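Local coordinates for protein CobC (Shigella flexneri 2a, PDB 6NRU) that removes the 5'-phosphate from adenosylcobalamin 5'-phosphate and alpha-ribazole 5'-phosphate, a step in assembling the nucleotide loop of vitamin B12, at residues L6-H11 against L158-L163; S23-T28 against S56-A61; P80-M85 against Q153-L158. One frame throughout, in Å; residues are numbered along the deposited sequence.

Interaction 1 (L6-H11 against L158-L163); sequences LWLIRH and LLIARL. With EDO (1,2-ethanediol), chain Q; SO4 (sulfate ion), chain N.
L8 and I160 are the nearest backbone pair, with CA atoms 9.5 Å apart; the axes of strand 6-10 and helix 158-163 run roughly antiparallel, at 148°, and approach to 11.5 Å. Side chains alone bridge that gap. L8 uses both methyls, one for each of two successive helix residues. Its CD1 meets I160 CG1 at 3.8 Å, and its CD2 meets L159 CD2 at 4.0 Å. I160 sets off alongside the strand. Its CG1 lies opposite the carbonyl carbon (chi1 -63°), which swings the ethyl arm onto L8. Two residues back on the same strand face, L6 crosses L163 at a slant. There L6 CD1 touches L163 CD1 at 4.0 Å.

This is an alpha/beta layer of the histidine phosphatase fold. Helix 153-163 packs on one face of the sheet, and helix 59-69 packs on the other, against I9. R10 ends the strand and H11 follows it; they are the first two residues of the family's R-H-G motif. H11 is expected to carry the phosphate as the phosphohistidine intermediate. The edge of its ring faces a bound sulfate, through a weak bond from H11 NE2 to sulfate O4 at 3.2 Å. N17 and R60 also bind this sulfate. R10 NH2 points at sulfate O3, but the modelled distance is doubtfully short. At the far side of the helix, R162 NH1 bonds to M166 O and to O1 of an ethanediol.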
loop_
_atom_site.group_PDB
_atom_site.type_symbol
_atom_site.label_atom_id
_atom_site.label_comp_id
_atom_site.label_asym_id
_atom_site.label_seq_id
_atom_site.Cartn_x
_atom_site.Cartn_y
_atom_site.Cartn_z
ATOM N N LEU A 6 -2.668 -9.900 -9.142
ATOM C CA LEU A 6 -2.817 -9.101 -7.933
ATOM C C LEU A 6 -3.497 -7.790 -8.297
ATOM O O LEU A 6 -2.971 -7.018 -9.105
ATOM C CB LEU A 6 -1.460 -8.840 -7.281
ATOM C CG LEU A 6 -0.523 -10.048 -7.215
ATOM C CD1 LEU A 6 0.816 -9.655 -6.623
ATOM C CD2 LEU A 6 -1.160 -11.173 -6.410
ATOM N N TRP A 7 -4.670 -7.552 -7.722
ATOM C CA TRP A 7 -5.358 -6.279 -7.875
ATOM C C TRP A 7 -4.946 -5.382 -6.717
ATOM O O TRP A 7 -5.222 -5.698 -5.555
ATOM C CB TRP A 7 -6.872 -6.477 -7.910
ATOM C CG TRP A 7 -7.328 -7.435 -8.976
ATOM C CD1 TRP A 7 -7.235 -8.797 -8.952
ATOM C CD2 TRP A 7 -7.947 -7.100 -10.226
ATOM N NE1 TRP A 7 -7.756 -9.329 -10.105
ATOM C CE2 TRP A 7 -8.202 -8.308 -10.904
ATOM C CE3 TRP A 7 -8.309 -5.894 -10.837
ATOM C CZ2 TRP A 7 -8.801 -8.346 -12.165
ATOM C CZ3 TRP A 7 -8.905 -5.935 -12.086
ATOM C CH2 TRP A 7 -9.144 -7.152 -12.736
ATOM N N LEU A 8 -4.271 -4.281 -7.029
ATOM C CA LEU A 8 -3.684 -3.412 -6.018
ATOM C C LEU A 8 -4.574 -2.199 -5.796
ATOM O O LEU A 8 -4.952 -1.514 -6.753
ATOM C CB LEU A 8 -2.281 -2.970 -6.439
ATOM C CG LEU A 8 -1.380 -4.088 -6.972
ATOM C CD1 LEU A 8 -0.019 -3.552 -7.384
ATOM C CD2 LEU A 8 -1.229 -5.194 -5.935
ATOM N N ILE A 9 -4.904 -1.934 -4.534
ATOM C CA ILE A 9 -5.679 -0.761 -4.146
ATOM C C ILE A 9 -4.990 -0.112 -2.954
ATOM O O ILE A 9 -4.787 -0.762 -1.921
ATOM C CB ILE A 9 -7.134 -1.112 -3.793
ATOM C CG1 ILE A 9 -7.926 -1.456 -5.054
ATOM C CG2 ILE A 9 -7.793 0.041 -3.043
ATOM C CD1 ILE A 9 -9.411 -1.629 -4.803
ATOM N N ARG A 10 -4.628 1.157 -3.098
ATOM C CA ARG A 10 -4.154 1.959 -1.983
ATOM C C ARG A 10 -5.352 2.590 -1.288
ATOM O O ARG A 10 -6.325 2.978 -1.939
ATOM C CB ARG A 10 -3.183 3.035 -2.473
ATOM C CG ARG A 10 -2.781 4.074 -1.438
ATOM C CD ARG A 10 -2.093 5.246 -2.122
ATOM N NE ARG A 10 -1.739 6.328 -1.207
ATOM C CZ ARG A 10 -1.249 7.497 -1.605
ATOM N NH1 ARG A 10 -1.057 7.729 -2.896
ATOM N NH2 ARG A 10 -0.949 8.434 -0.717
ATOM N N HIS A 11 -5.283 2.670 0.041
ATOM C CA HIS A 11 -6.377 3.227 0.823
ATOM C C HIS A 11 -6.665 4.670 0.410
ATOM O O HIS A 11 -5.804 5.385 -0.110
ATOM C CB HIS A 11 -6.048 3.171 2.313
ATOM C CG HIS A 11 -4.873 4.012 2.701
ATOM N ND1 HIS A 11 -4.963 5.374 2.896
ATOM C CD2 HIS A 11 -3.580 3.685 2.928
ATOM C CE1 HIS A 11 -3.775 5.849 3.226
ATOM N NE2 HIS A 11 -2.919 4.844 3.252
ATOM N N LEU A 158 6.620 -0.346 -3.962
ATOM C CA LEU A 158 7.780 -1.221 -3.842
ATOM C C LEU A 158 7.448 -2.646 -4.262
ATOM O O LEU A 158 8.318 -3.360 -4.777
ATOM C CB LEU A 158 8.310 -1.197 -2.411
ATOM C CG LEU A 158 9.519 -2.087 -2.135
ATOM C CD1 LEU A 158 10.654 -1.722 -3.068
ATOM C CD2 LEU A 158 9.948 -1.964 -0.685
ATOM N N LEU A 159 6.204 -3.079 -4.049
ATOM C CA LEU A 159 5.797 -4.397 -4.520
ATOM C C LEU A 159 5.915 -4.486 -6.033
ATOM O O LEU A 159 6.469 -5.451 -6.569
ATOM C CB LEU A 159 4.368 -4.701 -4.069
ATOM C CG LEU A 159 3.829 -6.078 -4.457
ATOM C CD1 LEU A 159 4.434 -7.152 -3.577
ATOM C CD2 LEU A 159 2.315 -6.108 -4.372
ATOM N N ILE A 160 5.407 -3.473 -6.739
ATOM C CA ILE A 160 5.526 -3.445 -8.193
ATOM C C ILE A 160 6.991 -3.513 -8.603
ATOM O O ILE A 160 7.380 -4.336 -9.438
ATOM C CB ILE A 160 4.844 -2.190 -8.767
ATOM C CG1 ILE A 160 3.347 -2.201 -8.462
ATOM C CG2 ILE A 160 5.075 -2.102 -10.269
ATOM C CD1 ILE A 160 2.639 -0.924 -8.862
ATOM N N ALA A 161 7.827 -2.660 -8.001
ATOM C CA ALA A 161 9.224 -2.564 -8.416
ATOM C C ALA A 161 9.966 -3.877 -8.209
ATOM O O ALA A 161 10.720 -4.314 -9.085
ATOM C CB ALA A 161 9.922 -1.431 -7.662
ATOM N N ARG A 162 9.767 -4.527 -7.061
ATOM C CA ARG A 162 10.503 -5.760 -6.798
ATOM C C ARG A 162 9.986 -6.920 -7.642
ATOM O O ARG A 162 10.769 -7.797 -8.032
ATOM C CB ARG A 162 10.434 -6.110 -5.312
ATOM C CG ARG A 162 11.143 -5.119 -4.409
ATOM C CD ARG A 162 12.598 -4.947 -4.809
ATOM N NE ARG A 162 13.402 -6.131 -4.520
ATOM C CZ ARG A 162 14.021 -6.863 -5.442
ATOM N NH1 ARG A 162 13.925 -6.542 -6.726
ATOM N NH2 ARG A 162 14.733 -7.924 -5.079
ATOM N N LEU A 163 8.683 -6.941 -7.940
ATOM C CA LEU A 163 8.117 -8.045 -8.709
ATOM C C LEU A 163 8.673 -8.079 -10.128
ATOM O O LEU A 163 8.924 -9.159 -10.673
ATOM C CB LEU A 163 6.594 -7.944 -8.738
ATOM C CG LEU A 163 5.855 -8.461 -7.504
ATOM C CD1 LEU A 163 4.363 -8.183 -7.617
ATOM C CD2 LEU A 163 6.114 -9.945 -7.298
HETATM C C1 EDO Q . 15.765 -9.964 -8.273
HETATM O O1 EDO Q . 14.500 -9.349 -8.002
HETATM C C2 EDO Q . 16.670 -9.859 -7.049
HETATM O O2 EDO Q . 17.122 -8.506 -6.895
HETATM S S SO4 N . 0.243 7.906 2.820
HETATM O O1 SO4 N . 1.617 7.445 3.001
HETATM O O2 SO4 N . 0.124 9.277 3.310
HETATM O O3 SO4 N . -0.104 7.863 1.404
HETATM O O4 SO4 N . -0.667 7.041 3.565
#

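Interaction 2 (S23-T28 against S56-A61). With SO4 (sulfate ion), chain N.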
loop_
_atom_site.group_PDB
_atom_site.type_symbol
_atom_site.label_atom_id
_atom_site.label_comp_id
_atom_site.label_asym_id
_atom_site.label_seq_id
_atom_site.Cartn_x
_atom_site.Cartn_y
_atom_site.Cartn_z
ATOM N N SER A 23 2.227 9.583 8.134
ATOM C CA SER A 23 1.140 8.736 8.617
ATOM C C SER A 23 1.666 7.565 9.442
ATOM O O SER A 23 1.421 7.486 10.651
ATOM C CB SER A 23 0.303 8.237 7.436
ATOM O OG SER A 23 -1.041 8.040 7.829
ATOM N N GLY A 24 2.389 6.652 8.800
ATOM C CA GLY A 24 2.939 5.523 9.528
ATOM C C GLY A 24 1.849 4.620 10.064
ATOM O O GLY A 24 0.807 4.411 9.433
ATOM N N HIS A 25 2.087 4.079 11.254
ATOM C CA HIS A 25 1.139 3.170 11.877
ATOM C C HIS A 25 0.022 3.890 12.619
ATOM O O HIS A 25 -0.894 3.225 13.115
ATOM C CB HIS A 25 1.879 2.233 12.834
ATOM C CG HIS A 25 2.631 1.137 12.145
ATOM N ND1 HIS A 25 2.912 -0.069 12.750
ATOM C CD2 HIS A 25 3.156 1.064 10.898
ATOM C CE1 HIS A 25 3.578 -0.837 11.906
ATOM N NE2 HIS A 25 3.739 -0.172 10.776
ATOM N N ALA A 26 0.065 5.217 12.697
ATOM C CA ALA A 26 -0.920 5.953 13.475
ATOM C C ALA A 26 -2.316 5.779 12.877
ATOM O O ALA A 26 -2.464 5.724 11.653
ATOM C CB ALA A 26 -0.557 7.435 13.530
ATOM N N PRO A 27 -3.359 5.686 13.712
ATOM C CA PRO A 27 -4.735 5.502 13.199
ATOM C C PRO A 27 -5.365 6.800 12.708
ATOM O O PRO A 27 -6.249 7.393 13.334
ATOM C CB PRO A 27 -5.461 4.922 14.417
ATOM C CG PRO A 27 -4.753 5.530 15.581
ATOM C CD PRO A 27 -3.304 5.631 15.184
ATOM N N THR A 28 -4.913 7.265 11.548
ATOM C CA THR A 28 -5.591 8.461 11.061
ATOM C C THR A 28 -6.824 8.074 10.245
ATOM O O THR A 28 -6.782 7.110 9.474
ATOM C CB THR A 28 -4.651 9.306 10.210
ATOM O OG1 THR A 28 -5.396 10.326 9.534
ATOM C CG2 THR A 28 -3.933 8.437 9.190
ATOM N N SER A 56 -3.651 -4.778 4.864
ATOM C CA SER A 56 -2.759 -4.380 5.939
ATOM C C SER A 56 -3.529 -4.289 7.254
ATOM O O SER A 56 -4.761 -4.222 7.279
ATOM C CB SER A 56 -2.088 -3.045 5.618
ATOM O OG SER A 56 -2.750 -1.971 6.257
ATOM N N GLU A 57 -2.780 -4.295 8.360
ATOM C CA GLU A 57 -3.405 -4.227 9.678
ATOM C C GLU A 57 -4.041 -2.868 9.937
ATOM O O GLU A 57 -5.047 -2.785 10.652
ATOM C CB GLU A 57 -2.380 -4.520 10.773
ATOM C CG GLU A 57 -1.707 -5.870 10.683
ATOM C CD GLU A 57 -0.769 -6.117 11.848
ATOM O OE1 GLU A 57 -0.215 -5.136 12.389
ATOM O OE2 GLU A 57 -0.593 -7.290 12.231
ATOM N N LEU A 58 -3.469 -1.802 9.378
ATOM C CA LEU A 58 -3.903 -0.453 9.714
ATOM C C LEU A 58 -5.341 -0.223 9.269
ATOM O O LEU A 58 -5.739 -0.605 8.165
ATOM C CB LEU A 58 -2.967 0.572 9.078
ATOM C CG LEU A 58 -1.482 0.345 9.377
ATOM C CD1 LEU A 58 -0.653 1.485 8.834
ATOM C CD2 LEU A 58 -1.253 0.185 10.870
ATOM N N GLU A 59 -6.124 0.412 10.147
ATOM C CA GLU A 59 -7.571 0.447 9.957
ATOM C C GLU A 59 -7.973 1.256 8.733
ATOM O O GLU A 59 -9.025 0.989 8.142
ATOM C CB GLU A 59 -8.251 0.996 11.210
ATOM C CG GLU A 59 -9.609 0.370 11.476
ATOM C CD GLU A 59 -9.515 -1.123 11.716
ATOM O OE1 GLU A 59 -10.457 -1.845 11.327
ATOM O OE2 GLU A 59 -8.503 -1.572 12.296
ATOM N N ARG A 60 -7.162 2.237 8.327
ATOM C CA ARG A 60 -7.488 2.977 7.113
ATOM C C ARG A 60 -7.516 2.060 5.898
ATOM O O ARG A 60 -8.287 2.294 4.960
ATOM C CB ARG A 60 -6.498 4.126 6.902
ATOM C CG ARG A 60 -5.074 3.700 6.587
ATOM C CD ARG A 60 -4.082 4.583 7.317
ATOM N NE ARG A 60 -2.887 4.854 6.524
ATOM C CZ ARG A 60 -1.661 4.936 7.031
ATOM N NH1 ARG A 60 -1.470 4.765 8.333
ATOM N NH2 ARG A 60 -0.628 5.190 6.238
ATOM N N ALA A 61 -6.695 1.005 5.905
ATOM C CA ALA A 61 -6.731 0.019 4.834
ATOM C C ALA A 61 -7.919 -0.921 4.988
ATOM O O ALA A 61 -8.561 -1.284 3.996
ATOM C CB ALA A 61 -5.424 -0.771 4.805
HETATM S S SO4 N . 0.243 7.906 2.820
HETATM O O1 SO4 N . 1.617 7.445 3.001
HETATM O O2 SO4 N . 0.124 9.277 3.310
HETATM O O3 SO4 N . -0.104 7.863 1.404
HETATM O O4 SO4 N . -0.667 7.041 3.565
#
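R60 turns one face of its guanidinium to S23, whose OG sits 3.1 Å above the plane of that group, toward its rim. The S23 hydroxyl lies close to both R60 terminal nitrogens, but the angles are poor for a bond. The real bond is at the edge. R60 NH1 donates to G24 O over 2.6 Å, at a fairly straight 160° and close to the guanidinium plane. R60 NH2 turns to the sulfate and bonds to its O4 at 3.3 Å. The chain gets there by bending. Its CG sits between the backbone N and carbonyl carbon (chi1 67°), and further turns follow at chi2 and chi3.

G24 belongs to a type II' turn from S23 to A26, and its positive phi suits glycine. L58, the N-cap of helix 59-69, packs on this turn with both methyls. L58 CD1 presses on G24 O at 3.3 Å. L58 CD2 lies over one face of the H25 ring, 4.2 Å from H25 CG, and the two side chains meet at about a right angle. H25 N is held in turn by E91.

The contact thus joins the loop after helix 15-18 to the start of helix 59-69, beside H11. E84 is a long, weak ion-pair partner of R60. A neutral carbonyl steers R60 from one edge, so much of its positive charge is probably still available to the phosphate of a substrate.

Interaction 3 (P80-M85 against Q153-L158); sequences PELNEM and QGVLSL
Apolar contact centres on L82 and V155, which cross at about a right angle. L82 CD2 touches V155 CG1 at 3.9 Å. V155 CG1 lies opposite the backbone N (chi1 172°), and this leaves CG2 to face the loop backbone. V155 CG2 packs on N83 O at 3.2 Å and on L82 O at 3.5 Å. F127 of helix 124-136 also touches V155.

In this histidine phosphatase fold, the loop after strand 76-78 brings E84, the likely proton donor/acceptor, to the start of helix 153-163. E84 OE2 is 4.4 Å from Q153 N, too far for a bond but facing the helix's first turn. The bound sulfate lies nearby.

The polar bonds run within each segment or to residues outside both. M85 N donates to E84 OE1 over 2.8 Å. It meets the anti side of the carboxylate, 17° out of plane, and so restrains its rotation. On the helix, Q153 O is gripped twice. S157 OG donates to it at 2.9 Å and S157 N at 3.0 Å, from opposite faces of the carbonyl plane. Outside partners fix the loop: S151 OG bonds to L82 O, and N83 OD1 accepts from E57 N.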
loop_
_atom_site.group_PDB
_atom_site.type_symbol
_atom_site.label_atom_id
_atom_site.label_comp_id
_atom_site.label_asym_id
_atom_site.label_seq_id
_atom_site.Cartn_x
_atom_site.Cartn_y
_atom_site.Cartn_z
ATOM N N PRO A 80 0.502 -8.443 8.248
ATOM C CA PRO A 80 1.289 -7.341 8.823
ATOM C C PRO A 80 2.416 -6.875 7.922
ATOM O O PRO A 80 2.891 -5.744 8.088
ATOM C CB PRO A 80 1.839 -7.937 10.130
ATOM C CG PRO A 80 1.078 -9.215 10.347
ATOM C CD PRO A 80 0.686 -9.699 8.993
ATOM N N GLU A 81 2.866 -7.712 6.983
ATOM C CA GLU A 81 3.877 -7.292 6.021
ATOM C C GLU A 81 3.368 -6.185 5.112
ATOM O O GLU A 81 4.176 -5.401 4.601
ATOM C CB GLU A 81 4.338 -8.487 5.183
ATOM C CG GLU A 81 5.340 -9.403 5.880
ATOM C CD GLU A 81 4.702 -10.285 6.939
ATOM O OE1 GLU A 81 3.454 -10.355 6.985
ATOM O OE2 GLU A 81 5.448 -10.904 7.730
ATOM N N LEU A 82 2.054 -6.098 4.909
ATOM C CA LEU A 82 1.447 -5.062 4.083
ATOM C C LEU A 82 1.298 -3.733 4.810
ATOM O O LEU A 82 0.784 -2.777 4.216
ATOM C CB LEU A 82 0.074 -5.526 3.582
ATOM C CG LEU A 82 0.071 -6.667 2.561
ATOM C CD1 LEU A 82 -1.340 -7.156 2.279
ATOM C CD2 LEU A 82 0.754 -6.236 1.274
ATOM N N ASN A 83 1.735 -3.645 6.064
ATOM C CA ASN A 83 1.578 -2.425 6.838
ATOM C C ASN A 83 2.445 -1.301 6.290
ATOM O O ASN A 83 3.494 -1.529 5.685
ATOM C CB ASN A 83 1.949 -2.662 8.300
ATOM C CG ASN A 83 0.930 -3.493 9.028
ATOM O OD1 ASN A 83 -0.164 -3.734 8.519
ATOM N ND2 ASN A 83 1.275 -3.935 10.231
ATOM N N GLU A 84 1.994 -0.072 6.526
ATOM C CA GLU A 84 2.821 1.094 6.263
ATOM C C GLU A 84 4.097 1.020 7.094
ATOM O O GLU A 84 4.151 0.357 8.134
ATOM C CB GLU A 84 2.037 2.372 6.585
ATOM C CG GLU A 84 2.748 3.682 6.268
ATOM C CD GLU A 84 3.196 3.777 4.823
ATOM O OE1 GLU A 84 4.333 3.360 4.518
ATOM O OE2 GLU A 84 2.409 4.272 3.991
HETATM N N MSE A 85 5.141 1.683 6.608
HETATM C CA MSE A 85 6.376 1.819 7.361
HETATM C C MSE A 85 6.089 2.470 8.707
HETATM O O MSE A 85 5.258 3.373 8.795
HETATM C CB MSE A 85 7.388 2.648 6.576
HETATM C CG MSE A 85 8.832 2.365 6.923
HETATM SE SE MSE A 85 10.052 3.364 5.776
HETATM C CE MSE A 85 10.335 4.914 6.921
ATOM N N GLN A 153 0.908 3.331 -0.091
ATOM C CA GLN A 153 1.672 3.801 -1.242
ATOM C C GLN A 153 3.073 3.195 -1.268
ATOM O O GLN A 153 3.534 2.714 -2.309
ATOM C CB GLN A 153 1.741 5.329 -1.221
ATOM C CG GLN A 153 1.834 5.970 -2.591
ATOM C CD GLN A 153 3.153 5.678 -3.269
ATOM O OE1 GLN A 153 3.194 5.334 -4.451
ATOM N NE2 GLN A 153 4.245 5.803 -2.519
ATOM N N GLY A 154 3.767 3.215 -0.129
ATOM C CA GLY A 154 5.120 2.686 -0.093
ATOM C C GLY A 154 5.175 1.186 -0.306
ATOM O O GLY A 154 6.084 0.678 -0.967
ATOM N N VAL A 155 4.203 0.457 0.244
ATOM C CA VAL A 155 4.182 -0.997 0.099
ATOM C C VAL A 155 3.897 -1.385 -1.344
ATOM O O VAL A 155 4.610 -2.202 -1.938
ATOM C CB VAL A 155 3.143 -1.616 1.051
ATOM C CG1 VAL A 155 2.989 -3.101 0.769
ATOM C CG2 VAL A 155 3.529 -1.376 2.499
ATOM N N LEU A 156 2.844 -0.809 -1.926
ATOM C CA LEU A 156 2.405 -1.244 -3.247
ATOM C C LEU A 156 3.380 -0.806 -4.331
ATOM O O LEU A 156 3.643 -1.561 -5.275
ATOM C CB LEU A 156 1.000 -0.711 -3.528
ATOM C CG LEU A 156 -0.094 -1.227 -2.589
ATOM C CD1 LEU A 156 -1.415 -0.538 -2.868
ATOM C CD2 LEU A 156 -0.237 -2.727 -2.726
ATOM N N SER A 157 3.928 0.408 -4.216
ATOM C CA SER A 157 4.905 0.868 -5.199
ATOM C C SER A 157 6.161 0.012 -5.165
ATOM O O SER A 157 6.723 -0.323 -6.214
ATOM C CB SER A 157 5.257 2.330 -4.945
ATOM O OG SER A 157 6.044 2.451 -3.778
ATOM N N LEU A 158 6.620 -0.346 -3.962
ATOM C CA LEU A 158 7.780 -1.221 -3.842
ATOM C C LEU A 158 7.448 -2.646 -4.262
ATOM O O LEU A 158 8.318 -3.360 -4.777
ATOM C CB LEU A 158 8.310 -1.197 -2.411
ATOM C CG LEU A 158 9.519 -2.087 -2.135
ATOM C CD1 LEU A 158 10.654 -1.722 -3.068
ATOM C CD2 LEU A 158 9.948 -1.964 -0.685
#

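How the interactions relate
Interactions 1 and 3 share helix 153-163. Interaction 1 uses the helix's later part and is a buried aliphatic layer on the sheet. Interaction 3 uses its first turns and is only partly buried, with apolar packing giving way to the E84 carboxylate. L156, in the first turn of helix 153-163, packs on L8, I9 and R10 and so joins the two. Interaction 2 is also partly buried, and its chemistry is mixed, an arginine bond to a carbonyl beside the packing of L58. It meets interaction 1 where R60 packs on H11, at the shared sulfate. It meets interaction 3 through E57 N and N83 OD1. Hydrophobic packing thus dominates behind the catalytic pocket, and polar and charged groups gather round the sulfate.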